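Local coordinates for protein nuclear receptor corepressor 2 (Homo sapiens, PDB 4A69) that represses transcription as a nuclear receptor corepressor, probably by binding and activating a histone deacetylase with an inositol tetrakisphosphate held at the interface, at residues 44-49 and 78-83; 52-57 and 63-68; 39-44 and 84-89. All blocks are in the same frame, centred on the assembly; numbering follows the deposited sequence.

Contact 1 of 3, residues 44-49 and 78-83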
loop_
_atom_site.group_PDB
_atom_site.type_symbol
_atom_site.label_atom_id
_atom_site.label_comp_id
_atom_site.label_asym_id
_atom_site.label_seq_id
_atom_site.Cartn_x
_atom_site.Cartn_y
_atom_site.Cartn_z
ATOM N N ASN C 44 -15.187 13.163 -18.646
ATOM C CA ASN C 44 -15.428 14.263 -17.699
ATOM C C ASN C 44 -16.545 15.137 -18.268
ATOM O O ASN C 44 -16.355 16.332 -18.543
ATOM C CB ASN C 44 -14.141 15.082 -17.466
ATOM C CG ASN C 44 -14.287 16.162 -16.388
ATOM O OD1 ASN C 44 -15.352 16.346 -15.791
ATOM N ND2 ASN C 44 -13.200 16.886 -16.139
ATOM N N MET C 45 -17.711 14.526 -18.459
ATOM C CA MET C 45 -18.836 15.212 -19.075
ATOM C C MET C 45 -19.864 15.587 -18.016
ATOM O O MET C 45 -20.871 14.910 -17.809
ATOM C CB MET C 45 -19.427 14.379 -20.216
ATOM C CG MET C 45 -18.400 13.962 -21.270
ATOM S SD MET C 45 -17.894 15.215 -22.482
ATOM C CE MET C 45 -16.669 16.198 -21.612
ATOM N N TRP C 46 -19.557 16.673 -17.323
ATOM C CA TRP C 46 -20.427 17.248 -16.323
ATOM C C TRP C 46 -21.088 18.452 -16.912
ATOM O O TRP C 46 -20.416 19.302 -17.497
ATOM C CB TRP C 46 -19.600 17.653 -15.114
ATOM C CG TRP C 46 -19.268 16.503 -14.201
ATOM C CD1 TRP C 46 -18.353 15.472 -14.419
ATOM C CD2 TRP C 46 -19.855 16.222 -12.889
ATOM N NE1 TRP C 46 -18.337 14.600 -13.357
ATOM C CE2 TRP C 46 -19.210 14.993 -12.404
ATOM C CE3 TRP C 46 -20.811 16.842 -12.094
ATOM C CZ2 TRP C 46 -19.534 14.428 -11.181
ATOM C CZ3 TRP C 46 -21.124 16.267 -10.859
ATOM C CH2 TRP C 46 -20.498 15.090 -10.413
ATOM N N SER C 47 -22.409 18.532 -16.781
ATOM C CA SER C 47 -23.148 19.728 -17.187
ATOM C C SER C 47 -23.138 20.731 -16.040
ATOM O O SER C 47 -22.733 20.403 -14.920
ATOM C CB SER C 47 -24.583 19.376 -17.563
ATOM O OG SER C 47 -25.300 18.928 -16.428
ATOM N N GLU C 48 -23.603 21.945 -16.315
ATOM C CA GLU C 48 -23.583 23.031 -15.333
ATOM C C GLU C 48 -24.618 22.836 -14.226
ATOM O O GLU C 48 -24.436 23.325 -13.112
ATOM C CB GLU C 48 -23.763 24.394 -16.022
ATOM C CG GLU C 48 -22.740 24.699 -17.118
ATOM C CD GLU C 48 -23.041 24.018 -18.452
ATOM O OE1 GLU C 48 -24.026 23.247 -18.552
ATOM O OE2 GLU C 48 -22.279 24.250 -19.418
ATOM N N GLN C 49 -25.702 22.127 -14.531
ATOM C CA GLN C 49 -26.693 21.747 -13.517
ATOM C C GLN C 49 -26.075 20.742 -12.557
ATOM O O GLN C 49 -26.284 20.814 -11.345
ATOM C CB GLN C 49 -27.943 21.127 -14.156
ATOM C CG GLN C 49 -28.935 22.123 -14.731
ATOM C CD GLN C 49 -28.513 22.682 -16.079
ATOM O OE1 GLN C 49 -27.580 22.185 -16.726
ATOM N NE2 GLN C 49 -29.205 23.727 -16.514
ATOM N N ALA C 78 -18.670 7.081 -7.196
ATOM C CA ALA C 78 -17.270 7.055 -7.673
ATOM C C ALA C 78 -16.941 8.216 -8.621
ATOM O O ALA C 78 -15.827 8.753 -8.582
ATOM C CB ALA C 78 -16.930 5.724 -8.339
ATOM N N GLU C 79 -17.899 8.585 -9.475
ATOM C CA GLU C 79 -17.712 9.727 -10.380
ATOM C C GLU C 79 -17.622 11.024 -9.577
ATOM O O GLU C 79 -16.811 11.891 -9.890
ATOM C CB GLU C 79 -18.818 9.782 -11.443
ATOM C CG GLU C 79 -18.796 8.583 -12.385
ATOM C CD GLU C 79 -19.981 8.534 -13.329
ATOM O OE1 GLU C 79 -21.135 8.560 -12.845
ATOM O OE2 GLU C 79 -19.758 8.453 -14.560
ATOM N N CYS C 80 -18.438 11.131 -8.526
ATOM C CA CYS C 80 -18.382 12.263 -7.595
ATOM C C CYS C 80 -17.017 12.396 -6.912
ATOM O O CYS C 80 -16.472 13.502 -6.842
ATOM C CB CYS C 80 -19.474 12.159 -6.534
ATOM S SG CYS C 80 -21.122 12.453 -7.196
ATOM N N VAL C 81 -16.487 11.283 -6.387
ATOM C CA VAL C 81 -15.114 11.261 -5.847
ATOM C C VAL C 81 -14.127 11.755 -6.918
ATOM O O VAL C 81 -13.310 12.625 -6.639
ATOM C CB VAL C 81 -14.672 9.863 -5.313
ATOM C CG1 VAL C 81 -13.201 9.858 -4.905
ATOM C CG2 VAL C 81 -15.524 9.409 -4.140
ATOM N N LEU C 82 -14.193 11.194 -8.124
ATOM C CA LEU C 82 -13.271 11.590 -9.182
ATOM C C LEU C 82 -13.365 13.092 -9.527
ATOM O O LEU C 82 -12.345 13.762 -9.691
ATOM C CB LEU C 82 -13.467 10.740 -10.430
ATOM C CG LEU C 82 -12.526 11.032 -11.603
ATOM C CD1 LEU C 82 -11.065 10.747 -11.281
ATOM C CD2 LEU C 82 -12.965 10.296 -12.860
ATOM N N TYR C 83 -14.588 13.602 -9.632
ATOM C CA TYR C 83 -14.821 15.020 -9.927
ATOM C C TYR C 83 -14.210 15.906 -8.842
ATOM O O TYR C 83 -13.521 16.878 -9.153
ATOM C CB TYR C 83 -16.322 15.299 -10.086
ATOM C CG TYR C 83 -16.675 16.759 -10.297
ATOM C CD1 TYR C 83 -16.496 17.370 -11.546
ATOM C CD2 TYR C 83 -17.192 17.528 -9.252
ATOM C CE1 TYR C 83 -16.813 18.709 -11.740
ATOM C CE2 TYR C 83 -17.516 18.865 -9.440
ATOM C CZ TYR C 83 -17.325 19.448 -10.684
ATOM O OH TYR C 83 -17.645 20.773 -10.874
HETATM O O HOH W 1 -16.543 12.268 -12.841
#

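Contact 2 of 3, residues 52-57 and 63-68. With I0P (D-myo inositol 1,4,5,6 tetrakisphosphate), chain Q.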
loop_
_atom_site.group_PDB
_atom_site.type_symbol
_atom_site.label_atom_id
_atom_site.label_comp_id
_atom_site.label_asym_id
_atom_site.label_seq_id
_atom_site.Cartn_x
_atom_site.Cartn_y
_atom_site.Cartn_z
ATOM N N GLU C 52 -23.288 22.508 -10.454
ATOM C CA GLU C 52 -23.864 23.365 -9.420
ATOM C C GLU C 52 -24.493 22.579 -8.258
ATOM O O GLU C 52 -24.372 22.978 -7.097
ATOM C CB GLU C 52 -24.862 24.352 -10.040
ATOM C CG GLU C 52 -24.900 25.717 -9.360
ATOM C CD GLU C 52 -25.752 25.730 -8.102
ATOM O OE1 GLU C 52 -26.598 24.825 -7.929
ATOM O OE2 GLU C 52 -25.584 26.654 -7.281
ATOM N N THR C 53 -25.152 21.464 -8.573
ATOM C CA THR C 53 -25.744 20.589 -7.546
ATOM C C THR C 53 -24.680 19.982 -6.626
ATOM O O THR C 53 -24.858 19.935 -5.406
ATOM C CB THR C 53 -26.603 19.476 -8.177
ATOM O OG1 THR C 53 -27.516 20.064 -9.107
ATOM C CG2 THR C 53 -27.395 18.713 -7.111
ATOM N N PHE C 54 -23.574 19.531 -7.215
ATOM C CA PHE C 54 -22.435 19.018 -6.442
ATOM C C PHE C 54 -22.049 20.009 -5.333
ATOM O O PHE C 54 -22.059 19.672 -4.143
ATOM C CB PHE C 54 -21.241 18.744 -7.375
ATOM C CG PHE C 54 -20.020 18.191 -6.670
ATOM C CD1 PHE C 54 -19.059 19.041 -6.128
ATOM C CD2 PHE C 54 -19.826 16.814 -6.563
ATOM C CE1 PHE C 54 -17.936 18.536 -5.486
ATOM C CE2 PHE C 54 -18.707 16.302 -5.920
ATOM C CZ PHE C 54 -17.759 17.166 -5.384
ATOM N N ARG C 55 -21.744 21.240 -5.743
ATOM C CA ARG C 55 -21.299 22.303 -4.841
ATOM C C ARG C 55 -22.236 22.549 -3.655
ATOM O O ARG C 55 -21.795 22.552 -2.501
ATOM C CB ARG C 55 -21.084 23.598 -5.632
ATOM C CG ARG C 55 -20.398 24.703 -4.840
ATOM C CD ARG C 55 -20.388 26.024 -5.598
ATOM N NE ARG C 55 -21.722 26.403 -6.065
ATOM C CZ ARG C 55 -22.021 27.568 -6.627
ATOM N NH1 ARG C 55 -21.084 28.497 -6.796
ATOM N NH2 ARG C 55 -23.264 27.808 -7.019
ATOM N N GLU C 56 -23.522 22.743 -3.938
ATOM C CA GLU C 56 -24.501 23.046 -2.892
ATOM C C GLU C 56 -24.674 21.873 -1.943
ATOM O O GLU C 56 -24.748 22.056 -0.724
ATOM C CB GLU C 56 -25.856 23.436 -3.489
ATOM C CG GLU C 56 -26.820 24.023 -2.462
ATOM C CD GLU C 56 -28.225 23.456 -2.576
ATOM O OE1 GLU C 56 -28.791 23.483 -3.692
ATOM O OE2 GLU C 56 -28.757 22.973 -1.547
ATOM N N LYS C 57 -24.735 20.668 -2.502
ATOM C CA LYS C 57 -24.825 19.470 -1.679
ATOM C C LYS C 57 -23.549 19.256 -0.879
ATOM O O LYS C 57 -23.604 18.806 0.269
ATOM C CB LYS C 57 -25.170 18.241 -2.527
ATOM C CG LYS C 57 -26.574 18.273 -3.115
ATOM C CD LYS C 57 -27.621 18.379 -2.016
ATOM C CE LYS C 57 -28.982 18.752 -2.579
ATOM N NZ LYS C 57 -30.017 18.637 -1.517
ATOM N N LYS C 63 -18.013 16.241 1.818
ATOM C CA LYS C 63 -17.432 14.913 1.535
ATOM C C LYS C 63 -18.402 13.746 1.780
ATOM O O LYS C 63 -17.993 12.589 1.866
ATOM C CB LYS C 63 -16.122 14.708 2.309
ATOM C CG LYS C 63 -15.089 15.796 2.052
ATOM C CD LYS C 63 -13.841 15.610 2.890
ATOM C CE LYS C 63 -12.807 16.659 2.538
ATOM N NZ LYS C 63 -11.522 16.433 3.249
ATOM N N ASN C 64 -19.689 14.053 1.893
ATOM C CA ASN C 64 -20.705 13.008 1.907
ATOM C C ASN C 64 -21.107 12.701 0.463
ATOM O O ASN C 64 -22.158 13.130 -0.023
ATOM C CB ASN C 64 -21.904 13.419 2.756
ATOM C CG ASN C 64 -22.834 12.262 3.048
ATOM O OD1 ASN C 64 -22.935 11.310 2.271
ATOM N ND2 ASN C 64 -23.528 12.342 4.168
ATOM N N PHE C 65 -20.237 11.965 -0.218
ATOM C CA PHE C 65 -20.376 11.716 -1.643
ATOM C C PHE C 65 -21.523 10.760 -1.929
ATOM O O PHE C 65 -22.084 10.790 -3.014
ATOM C CB PHE C 65 -19.057 11.214 -2.240
ATOM C CG PHE C 65 -17.911 12.192 -2.115
ATOM C CD1 PHE C 65 -17.868 13.349 -2.899
ATOM C CD2 PHE C 65 -16.870 11.951 -1.230
ATOM C CE1 PHE C 65 -16.815 14.245 -2.793
ATOM C CE2 PHE C 65 -15.807 12.844 -1.120
ATOM C CZ PHE C 65 -15.782 13.993 -1.906
ATOM N N GLY C 66 -21.873 9.933 -0.947
ATOM C CA GLY C 66 -23.077 9.101 -1.020
ATOM C C GLY C 66 -24.303 9.980 -1.192
ATOM O O GLY C 66 -25.096 9.788 -2.121
ATOM N N LEU C 67 -24.447 10.967 -0.306
ATOM C CA LEU C 67 -25.560 11.917 -0.397
ATOM C C LEU C 67 -25.518 12.731 -1.692
ATOM O O LEU C 67 -26.536 12.883 -2.365
ATOM C CB LEU C 67 -25.593 12.833 0.832
ATOM C CG LEU C 67 -26.850 13.645 1.161
ATOM C CD1 LEU C 67 -28.131 12.896 0.834
ATOM C CD2 LEU C 67 -26.829 14.020 2.634
ATOM N N ILE C 68 -24.344 13.241 -2.055
ATOM C CA ILE C 68 -24.219 14.043 -3.270
ATOM C C ILE C 68 -24.659 13.243 -4.500
ATOM O O ILE C 68 -25.508 13.705 -5.277
ATOM C CB ILE C 68 -22.796 14.619 -3.448
ATOM C CG1 ILE C 68 -22.494 15.642 -2.351
ATOM C CG2 ILE C 68 -22.630 15.257 -4.825
ATOM C CD1 ILE C 68 -21.016 15.892 -2.127
HETATM O O21 I0P Q . -2.325 19.649 1.483
HETATM P P1 I0P Q . -3.790 19.864 1.792
HETATM O O41 I0P Q . -4.673 20.207 0.607
HETATM O O31 I0P Q . -4.071 20.728 2.988
HETATM O O11 I0P Q . -4.273 18.375 2.215
HETATM C C1 I0P Q . -5.620 18.126 2.609
HETATM C C6 I0P Q . -6.133 16.806 2.034
HETATM O O16 I0P Q . -6.055 16.901 0.621
HETATM P P6 I0P Q . -5.233 15.843 -0.259
HETATM O O46 I0P Q . -5.928 14.520 0.005
HETATM O O26 I0P Q . -3.835 15.838 0.272
HETATM O O36 I0P Q . -5.390 16.330 -1.671
HETATM C C5 I0P Q . -7.572 16.541 2.481
HETATM O O15 I0P Q . -8.034 15.294 1.959
HETATM P P5 I0P Q . -9.128 15.088 0.810
HETATM O O45 I0P Q . -10.292 14.420 1.512
HETATM O O35 I0P Q . -9.454 16.457 0.249
HETATM O O25 I0P Q . -8.386 14.207 -0.151
HETATM C C2 I0P Q . -5.675 18.131 4.129
HETATM O O12 I0P Q . -4.725 17.175 4.632
HETATM C C3 I0P Q . -7.087 17.821 4.607
HETATM O O13 I0P Q . -7.056 17.703 6.021
HETATM C C4 I0P Q . -7.642 16.519 4.015
HETATM O O14 I0P Q . -8.989 16.374 4.447
HETATM P P4 I0P Q . -9.426 15.584 5.767
HETATM O O24 I0P Q . -8.524 14.374 5.805
HETATM O O44 I0P Q . -9.153 16.505 6.935
HETATM O O34 I0P Q . -10.903 15.355 5.527
#

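Contact 3 of 3, residues 39-44 and 84-89. With I0P (D-myo inositol 1,4,5,6 tetrakisphosphate), chain Q.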
loop_
_atom_site.group_PDB
_atom_site.type_symbol
_atom_site.label_atom_id
_atom_site.label_comp_id
_atom_site.label_asym_id
_atom_site.label_seq_id
_atom_site.Cartn_x
_atom_site.Cartn_y
_atom_site.Cartn_z
ATOM N N ASP C 39 -9.163 8.044 -21.850
ATOM C CA ASP C 39 -10.581 7.700 -21.925
ATOM C C ASP C 39 -11.340 8.058 -20.656
ATOM O O ASP C 39 -12.493 8.468 -20.720
ATOM C CB ASP C 39 -10.753 6.199 -22.223
ATOM C CG ASP C 39 -12.207 5.732 -22.127
ATOM O OD1 ASP C 39 -13.050 6.256 -22.884
ATOM O OD2 ASP C 39 -12.506 4.834 -21.302
ATOM N N ARG C 40 -10.701 7.898 -19.502
ATOM C CA ARG C 40 -11.366 8.184 -18.236
ATOM C C ARG C 40 -11.519 9.688 -18.009
ATOM O O ARG C 40 -12.402 10.118 -17.272
ATOM C CB ARG C 40 -10.636 7.515 -17.068
ATOM C CG ARG C 40 -10.289 6.050 -17.298
ATOM C CD ARG C 40 -11.517 5.200 -17.600
ATOM N NE ARG C 40 -12.220 4.888 -16.368
ATOM C CZ ARG C 40 -12.445 3.672 -15.884
ATOM N NH1 ARG C 40 -12.071 2.580 -16.526
ATOM N NH2 ARG C 40 -13.079 3.566 -14.741
ATOM N N GLN C 41 -10.669 10.481 -18.660
ATOM C CA GLN C 41 -10.730 11.942 -18.552
ATOM C C GLN C 41 -11.723 12.533 -19.558
ATOM O O GLN C 41 -12.468 13.448 -19.232
ATOM C CB GLN C 41 -9.342 12.574 -18.725
ATOM C CG GLN C 41 -8.200 11.947 -17.918
ATOM C CD GLN C 41 -8.471 11.802 -16.419
ATOM O OE1 GLN C 41 -7.957 10.881 -15.779
ATOM N NE2 GLN C 41 -9.270 12.706 -15.855
ATOM N N VAL C 42 -11.730 11.990 -20.776
ATOM C CA VAL C 42 -12.700 12.347 -21.819
ATOM C C VAL C 42 -14.131 12.224 -21.287
ATOM O O VAL C 42 -14.998 13.035 -21.619
ATOM C CB VAL C 42 -12.499 11.490 -23.102
ATOM C CG1 VAL C 42 -13.674 11.617 -24.066
ATOM C CG2 VAL C 42 -11.199 11.875 -23.804
ATOM N N MET C 43 -14.359 11.218 -20.443
ATOM C CA MET C 43 -15.643 11.039 -19.769
ATOM C C MET C 43 -15.753 11.956 -18.537
ATOM O O MET C 43 -16.322 11.569 -17.514
ATOM C CB MET C 43 -15.866 9.563 -19.398
ATOM C CG MET C 43 -15.528 8.562 -20.501
ATOM S SD MET C 43 -16.727 8.404 -21.846
ATOM C CE MET C 43 -15.664 8.018 -23.238
ATOM N N ASN C 44 -15.187 13.163 -18.646
ATOM C CA ASN C 44 -15.428 14.263 -17.699
ATOM C C ASN C 44 -16.545 15.137 -18.268
ATOM O O ASN C 44 -16.355 16.332 -18.543
ATOM C CB ASN C 44 -14.141 15.082 -17.466
ATOM C CG ASN C 44 -14.287 16.162 -16.388
ATOM O OD1 ASN C 44 -15.352 16.346 -15.791
ATOM N ND2 ASN C 44 -13.200 16.886 -16.139
ATOM N N TYR C 84 -14.439 15.543 -7.582
ATOM C CA TYR C 84 -13.881 16.263 -6.438
ATOM C C TYR C 84 -12.370 16.445 -6.554
ATOM O O TYR C 84 -11.865 17.557 -6.383
ATOM C CB TYR C 84 -14.231 15.548 -5.133
ATOM C CG TYR C 84 -13.523 16.060 -3.902
ATOM C CD1 TYR C 84 -13.959 17.221 -3.263
ATOM C CD2 TYR C 84 -12.461 15.349 -3.327
ATOM C CE1 TYR C 84 -13.335 17.690 -2.131
ATOM C CE2 TYR C 84 -11.828 15.816 -2.172
ATOM C CZ TYR C 84 -12.272 16.991 -1.585
ATOM O OH TYR C 84 -11.686 17.484 -0.443
ATOM N N TYR C 85 -11.653 15.365 -6.866
ATOM C CA TYR C 85 -10.198 15.461 -6.997
ATOM C C TYR C 85 -9.734 16.179 -8.264
ATOM O O TYR C 85 -8.703 16.837 -8.251
ATOM C CB TYR C 85 -9.553 14.089 -6.888
ATOM C CG TYR C 85 -9.500 13.589 -5.468
ATOM C CD1 TYR C 85 -8.581 14.117 -4.559
ATOM C CD2 TYR C 85 -10.382 12.607 -5.023
ATOM C CE1 TYR C 85 -8.535 13.675 -3.243
ATOM C CE2 TYR C 85 -10.341 12.147 -3.714
ATOM C CZ TYR C 85 -9.409 12.681 -2.833
ATOM O OH TYR C 85 -9.364 12.245 -1.534
ATOM N N LEU C 86 -10.491 16.043 -9.350
ATOM C CA LEU C 86 -10.140 16.696 -10.620
ATOM C C LEU C 86 -10.321 18.232 -10.583
ATOM O O LEU C 86 -9.656 18.958 -11.322
ATOM C CB LEU C 86 -10.903 16.053 -11.789
ATOM C CG LEU C 86 -10.357 14.698 -12.287
ATOM C CD1 LEU C 86 -11.308 14.047 -13.280
ATOM C CD2 LEU C 86 -8.967 14.820 -12.895
ATOM N N THR C 87 -11.164 18.710 -9.673
ATOM C CA THR C 87 -11.539 20.118 -9.623
ATOM C C THR C 87 -11.154 20.908 -8.368
ATOM O O THR C 87 -11.067 22.134 -8.435
ATOM C CB THR C 87 -13.051 20.284 -9.842
ATOM O OG1 THR C 87 -13.760 19.612 -8.792
ATOM C CG2 THR C 87 -13.454 19.702 -11.186
ATOM N N LYS C 88 -10.917 20.232 -7.240
ATOM C CA LYS C 88 -10.766 20.929 -5.951
ATOM C C LYS C 88 -9.588 21.915 -5.855
ATOM O O LYS C 88 -9.471 22.638 -4.868
ATOM C CB LYS C 88 -10.766 19.960 -4.757
ATOM C CG LYS C 88 -9.480 19.176 -4.561
ATOM C CD LYS C 88 -9.411 18.584 -3.166
ATOM C CE LYS C 88 -8.052 17.950 -2.915
ATOM N NZ LYS C 88 -7.870 17.595 -1.486
ATOM N N LYS C 89 -8.726 21.946 -6.871
ATOM C CA LYS C 89 -7.735 23.016 -6.988
ATOM C C LYS C 89 -8.278 24.126 -7.887
ATOM O O LYS C 89 -8.349 25.290 -7.478
ATOM C CB LYS C 89 -6.410 22.496 -7.543
ATOM C CG LYS C 89 -5.851 21.273 -6.833
ATOM C CD LYS C 89 -5.658 21.496 -5.343
ATOM C CE LYS C 89 -4.812 20.383 -4.759
ATOM N NZ LYS C 89 -4.679 20.527 -3.287
HETATM O O21 I0P Q . -2.325 19.649 1.483
HETATM P P1 I0P Q . -3.790 19.864 1.792
HETATM O O41 I0P Q . -4.673 20.207 0.607
HETATM O O31 I0P Q . -4.071 20.728 2.988
HETATM O O11 I0P Q . -4.273 18.375 2.215
HETATM C C1 I0P Q . -5.620 18.126 2.609
HETATM C C6 I0P Q . -6.133 16.806 2.034
HETATM O O16 I0P Q . -6.055 16.901 0.621
HETATM P P6 I0P Q . -5.233 15.843 -0.259
HETATM O O46 I0P Q . -5.928 14.520 0.005
HETATM O O26 I0P Q . -3.835 15.838 0.272
HETATM O O36 I0P Q . -5.390 16.330 -1.671
HETATM C C5 I0P Q . -7.572 16.541 2.481
HETATM O O15 I0P Q . -8.034 15.294 1.959
HETATM P P5 I0P Q . -9.128 15.088 0.810
HETATM O O45 I0P Q . -10.292 14.420 1.512
HETATM O O35 I0P Q . -9.454 16.457 0.249
HETATM O O25 I0P Q . -8.386 14.207 -0.151
HETATM C C2 I0P Q . -5.675 18.131 4.129
HETATM O O12 I0P Q . -4.725 17.175 4.632
HETATM C C3 I0P Q . -7.087 17.821 4.607
HETATM O O13 I0P Q . -7.056 17.703 6.021
HETATM C C4 I0P Q . -7.642 16.519 4.015
HETATM O O14 I0P Q . -8.989 16.374 4.447
HETATM P P4 I0P Q . -9.426 15.584 5.767
HETATM O O24 I0P Q . -8.524 14.374 5.805
HETATM O O44 I0P Q . -9.153 16.505 6.935
HETATM O O34 I0P Q . -10.903 15.355 5.527
#

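Contact 1 of 3, residues 44-49 and 78-83
Trp46 comes from an extended loop, just ahead of the helix that starts at Glu48, and meets Tyr83 on an unbroken helical run, 78-83, in which Leu82 N bonds to Ala78 O and Tyr83 N to Glu79 O. The two rings lie nearly flat on each other in an offset stack: the centroids of the Trp46 six-membered ring and the Tyr83 ring are 4.2 Å apart, and their planes are inclined by 23°. Tyr83 CD1 sits over the indole face, shifted toward its rim. With CG anti to the backbone N (chi1 176°), the phenol ring swings out over the indole while the root of the side chain stays close, Tyr83 CB coming within 3.5 Å of Trp46 CZ2. Cys80 SG approaches from the rim, near the indole plane, 4.2 Å from Trp46 CH2.

The polar edge of the indole is served by one water lying in the ring plane. Trp46 NE1 donates to it over 3.0 Å, and it donates in turn to Glu79 O, also at 3.0 Å. That carbonyl is therefore gripped twice, by the water and by Tyr83 N. Cutting the indole back to an alanine would probably leave the Tyr83 ring without its stacking partner and the water without its indole donor. The carboxylate of Glu79 turns back to Thr76 N.

In sequence, Trp46-Ser47, just ahead of helix 48-60, is consistent with the opening of a Myb/SANT-type domain, with Ser47 capping that helix. Lys75 adds a cation-pi contact to Trp46, and Tyr83 meets Phe54 of helix 48-60 edge-to-face. Cys80, a buried residue whose CB points away from 44-49, touches Phe65, Ile68 and Ala69 of helix 65-70, so helix 77-87 is packed against helices 48-60 and 65-70.

Contact 2 of 3, residues 52-57 and 63-68
Phe54 is the first residue of 52-57 to press on the helix beginning at Phe65, and it does so with the CD2 and CZ atoms of its ring. CG lies anti to the backbone N (chi1 -179°), which carries the ring along to two partners: Phe54 CD2 touches Ile68 CG2 at 3.6 Å, and Phe54 CZ meets Phe65 CE1 at 4.0 Å, arriving at the edge of the Phe65 ring. Arg55 turns the other way; its NH2 binds Glu52 OE2 at 2.6 Å, with the carboxylate oxygen in the guanidinium plane and approached on its anti side. This salt bridge spans one helical turn on the outer surface.

Lys57 closes the walk where the backbones come nearest, its CA 5.7 Å from that of Ile68. Only the base of its side chain packs, CB lying 3.7 Å from Ile68 CG1; a bend at chi2 (-59°) then leads the chain away, and the amine has a cation-pi partner in Phe71.

In 63-68, Asn64 caps the helix that begins at Phe65: OD1 accepts from Leu67 N at 3.0 Å, the donor standing well above the carbonyl plane. Just before it, Lys63 lays its CA over one face of Phe65 and extends outward, NZ reaching O34 of I0P at 2.6 Å and O45 at 2.9 Å, oxygens of two different phosphates. The chemistry is thus sorted by side: a buried hydrocarbon seam joins two helices of the Myb-like fold, while the turn at its end presents an ammonium group to the anionic ligand.

Contact 3 of 3, residues 39-44 and 84-89
Leu86 turns both its methyls to the amide end of Gln41: NE2 lies 3.5 Å from Leu86 CD1 and 3.6 Å from CD2, so the nitrogen sits astride the isopropyl fork without a hydrogen bond. A bend at chi2 (-52°) brings the Gln41 amide there. Asn44, poorly ordered, adds a loose touch of ND2 on the same CD1.

Away from this side of the helix the tyrosines take over. Tyr84 presents the CD2 edge of its ring over the centre of the Tyr85 face. Tyr84 OH donates to O35 of I0P in its ring plane, and Tyr85 OH to O25 at the ring edge, somewhat off the plane, both at 2.6 Å and to the same phosphate. Lys88, with CG in the crowded position between backbone N and carbonyl carbon (chi1 76°), runs extended until NZ lies 2.6 Å from O35 and 2.8 Å from O36, linking two phosphates. A polar side chain of the partner protein stacks on Tyr85.

The end of helix 77-87 is therefore two-sided: a thin contact without hydrogen bonds to Gln41 and Asn44 on one side, and short hydrogen bonds to the ligand on the other, those of Lys88 probably strengthened by charge.

The three contacts are nested along the chain: contact 3 closes the widest loop, contact 1 lies inside it, and contact 2 lies inside contact 1. Helix 77-87 serves contacts 1 and 3, whose centres are 7 Å apart and which share Asn44; helix 48-60 serves contacts 1 and 2, 11 Å apart. Contacts 2 and 3 are farther separated, about 16 Å between centres, yet Phe65 and Phe54 both reach Tyr84, and both contacts touch I0P. Contacts 1 and 2 tie the three helices of the Myb-like domain together, and contact 3 joins helix 33-42 to it, with the ligand bridging to the partner protein.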